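KLLA0E08119p (Kluyveromyces lactis, PDB 3VA7) probably carboxylates urea in an ATP- and biotin-dependent reaction, as the urea carboxylase part of a longer, two-activity urea-degrading enzyme. Local coordinates at residues Arg945-Ile950 / Glu1199-Glu1204. Numbering follows the deposited sequence.
Sequences RYRETI and EAMKTE. With BTI (5-(hexahydro-2-oxo-1H-thieno[3,4-D]imidazol-6-yl)pentanal), chain B.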
loop_
_atom_site.group_PDB
_atom_site.type_symbol
_atom_site.label_atom_id
_atom_site.label_comp_id
_atom_site.label_asym_id
_atom_site.label_seq_id
_atom_site.Cartn_x
_atom_site.Cartn_y
_atom_site.Cartn_z
ATOM N N ARG A 945 -7.622 -16.035 18.016
ATOM C CA ARG A 945 -8.575 -14.981 17.798
ATOM C C ARG A 945 -9.926 -15.580 17.283
ATOM O O ARG A 945 -11.046 -15.141 17.637
ATOM C CB ARG A 945 -7.962 -14.020 16.783
ATOM C CG ARG A 945 -8.958 -13.188 16.026
ATOM C CD ARG A 945 -8.327 -11.902 15.392
ATOM N NE ARG A 945 -9.463 -11.103 14.906
ATOM C CZ ARG A 945 -9.411 -9.866 14.430
ATOM N NH1 ARG A 945 -8.245 -9.216 14.302
ATOM N NH2 ARG A 945 -10.555 -9.314 14.040
ATOM N N TYR A 946 -9.832 -16.614 16.461
ATOM C CA TYR A 946 -11.053 -17.178 15.941
ATOM C C TYR A 946 -11.830 -17.885 17.075
ATOM O O TYR A 946 -13.055 -17.790 17.169
ATOM C CB TYR A 946 -10.723 -18.096 14.771
ATOM C CG TYR A 946 -11.907 -18.710 14.198
ATOM C CD1 TYR A 946 -12.703 -18.000 13.295
ATOM C CD2 TYR A 946 -12.305 -19.991 14.599
ATOM C CE1 TYR A 946 -13.885 -18.574 12.768
ATOM C CE2 TYR A 946 -13.471 -20.577 14.079
ATOM C CZ TYR A 946 -14.238 -19.854 13.158
ATOM O OH TYR A 946 -15.362 -20.430 12.605
ATOM N N ARG A 947 -11.091 -18.551 17.956
ATOM C CA ARG A 947 -11.702 -19.193 19.137
ATOM C C ARG A 947 -12.354 -18.206 20.090
ATOM O O ARG A 947 -13.371 -18.515 20.674
ATOM C CB ARG A 947 -10.713 -20.096 19.890
ATOM C CG ARG A 947 -10.394 -21.358 19.140
ATOM C CD ARG A 947 -9.432 -22.284 19.929
ATOM N NE ARG A 947 -8.174 -21.630 20.310
ATOM C CZ ARG A 947 -7.971 -21.097 21.520
ATOM N NH1 ARG A 947 -8.946 -21.155 22.454
ATOM N NH2 ARG A 947 -6.805 -20.506 21.791
ATOM N N GLU A 948 -11.765 -17.031 20.235
ATOM C CA GLU A 948 -12.275 -16.135 21.226
ATOM C C GLU A 948 -13.247 -15.108 20.652
ATOM O O GLU A 948 -13.975 -14.452 21.413
ATOM C CB GLU A 948 -11.201 -15.627 22.254
ATOM C CG GLU A 948 -9.945 -15.095 21.669
ATOM C CD GLU A 948 -8.780 -14.880 22.629
ATOM O OE1 GLU A 948 -8.223 -13.765 22.520
ATOM O OE2 GLU A 948 -8.350 -15.791 23.391
ATOM N N THR A 949 -13.358 -15.016 19.313
ATOM C CA THR A 949 -14.228 -13.968 18.771
ATOM C C THR A 949 -15.437 -14.490 18.052
ATOM O O THR A 949 -16.369 -13.724 17.831
ATOM C CB THR A 949 -13.517 -13.030 17.824
ATOM O OG1 THR A 949 -13.130 -13.784 16.671
ATOM C CG2 THR A 949 -12.318 -12.390 18.491
ATOM N N ILE A 950 -15.424 -15.762 17.656
ATOM C CA ILE A 950 -16.430 -16.235 16.677
ATOM C C ILE A 950 -17.017 -17.589 16.995
ATOM O O ILE A 950 -18.228 -17.705 17.125
ATOM C CB ILE A 950 -15.867 -16.258 15.210
ATOM C CG1 ILE A 950 -15.650 -14.838 14.707
ATOM C CG2 ILE A 950 -16.764 -17.097 14.257
ATOM C CD1 ILE A 950 -15.127 -14.753 13.212
ATOM N N GLU A 1199 -15.076 -6.870 18.936
ATOM C CA GLU A 1199 -14.925 -6.987 17.465
ATOM C C GLU A 1199 -16.125 -6.343 16.815
ATOM O O GLU A 1199 -17.262 -6.776 17.041
ATOM C CB GLU A 1199 -14.740 -8.430 16.943
ATOM C CG GLU A 1199 -14.394 -8.471 15.431
ATOM C CD GLU A 1199 -14.277 -9.875 14.867
ATOM O OE1 GLU A 1199 -15.051 -10.786 15.269
ATOM O OE2 GLU A 1199 -13.412 -10.076 13.987
ATOM N N ALA A 1200 -15.862 -5.308 16.030
ATOM C CA ALA A 1200 -16.879 -4.650 15.211
ATOM C C ALA A 1200 -16.374 -4.568 13.775
ATOM O O ALA A 1200 -15.250 -4.090 13.529
ATOM C CB ALA A 1200 -17.134 -3.280 15.716
ATOM N N MET A 1201 -17.181 -5.020 12.807
ATOM C CA MET A 1201 -16.826 -4.832 11.399
ATOM C C MET A 1201 -15.466 -5.419 11.104
ATOM O O MET A 1201 -14.652 -4.774 10.449
ATOM C CB MET A 1201 -16.833 -3.361 11.040
ATOM C CG MET A 1201 -18.165 -2.715 11.255
ATOM S SD MET A 1201 -18.033 -0.952 10.915
ATOM C CE MET A 1201 -17.718 -0.319 12.559
ATOM N N LYS A 1202 -15.239 -6.648 11.603
ATOM C CA LYS A 1202 -14.017 -7.417 11.399
ATOM C C LYS A 1202 -12.753 -6.734 11.916
ATOM O O LYS A 1202 -11.641 -7.063 11.500
ATOM C CB LYS A 1202 -13.867 -7.742 9.919
ATOM C CG LYS A 1202 -15.172 -8.187 9.303
ATOM C CD LYS A 1202 -15.032 -9.006 8.044
ATOM C CE LYS A 1202 -16.338 -8.858 7.296
ATOM N NZ LYS A 1202 -16.468 -9.501 5.963
ATOM N N THR A 1203 -12.915 -5.770 12.805
ATOM C CA THR A 1203 -11.796 -5.030 13.341
ATOM C C THR A 1203 -11.752 -5.178 14.827
ATOM O O THR A 1203 -12.779 -5.260 15.449
ATOM C CB THR A 1203 -11.981 -3.606 13.058
ATOM O OG1 THR A 1203 -12.201 -3.514 11.676
ATOM C CG2 THR A 1203 -10.736 -2.824 13.362
ATOM N N GLU A 1204 -10.545 -5.219 15.372
ATOM C CA GLU A 1204 -10.324 -5.243 16.801
ATOM C C GLU A 1204 -10.549 -3.808 17.304
ATOM O O GLU A 1204 -9.710 -2.944 17.086
ATOM C CB GLU A 1204 -8.910 -5.736 17.048
ATOM C CG GLU A 1204 -8.253 -5.217 18.299
ATOM C CD GLU A 1204 -7.066 -6.045 18.758
ATOM O OE1 GLU A 1204 -6.449 -5.650 19.771
ATOM O OE2 GLU A 1204 -6.735 -7.072 18.127
HETATM C C11 BTI B . -16.280 -10.796 5.687
HETATM O O11 BTI B . -15.909 -11.609 6.589
HETATM C C10 BTI B . -16.336 -11.119 4.164
HETATM C C9 BTI B . -15.792 -12.521 3.893
HETATM C C8 BTI B . -16.071 -13.090 2.509
HETATM C C7 BTI B . -15.978 -14.626 2.401
HETATM C C2 BTI B . -14.720 -15.238 2.981
HETATM S S1 BTI B . -13.244 -14.639 2.214
HETATM C C6 BTI B . -12.293 -16.053 2.644
HETATM C C5 BTI B . -13.239 -17.223 2.812
HETATM N N3 BTI B . -13.108 -17.903 1.550
HETATM C C3 BTI B . -14.195 -17.782 0.835
HETATM O O3 BTI B . -14.359 -18.354 -0.341
HETATM N N2 BTI B . -15.116 -17.065 1.445
HETATM C C4 BTI B . -14.697 -16.747 2.805
HETATM O O HOH W 1 -12.046 -12.250 14.767
HETATM O O HOH W 2 -8.203 -6.590 13.258
HETATM O O HOH W 3 -16.730 -11.277 17.220
#
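With CG anti to the backbone N in both Arg945 (chi1 157°) and Glu1199 (chi1 -172°), two extended side chains reach across and meet at about a right angle. Arg945 NH2 bonds Glu1199 OE2 at 3.0 Å in a salt bridge (N-H...O 155°); OE2 lies in the guanidinium plane, yet is approached from above the carboxylate plane. One water accepts from Arg945 NE (2.8 Å) and donates to Thr949 OG1 and Glu1199 OE2, adding a water-mediated path to the same OE2. Thr949 OG1 donates a hydrogen bond to Arg945 O (2.7 Å) from above the carbonyl plane, while Thr949 CB packs 3.7 Å from Glu1199 OE1. The buried carboxylate is further held by Thr1018 at OE2 and Asn696 at OE1. Replacing Glu1199 by an alanine is likely to leave Arg945 NH2 without its salt-bridge partner and the bridging water short of one of its two acceptors. The type I' turn Ala1200-Thr1203 presents Lys1202, whose NZ is joined covalently to the biotin group (1.3 Å to C11 of BTI). The salt bridge lies at the base of this turn, consistent with holding the biotin carrier against the carboxyltransferase domain. Helix 937-949 thus meets the hairpin of strands 1194-1200 and 1203-1208, with Trp1179 of neighbouring strand 1176-1181 touching Arg945, Thr949 and Glu1204.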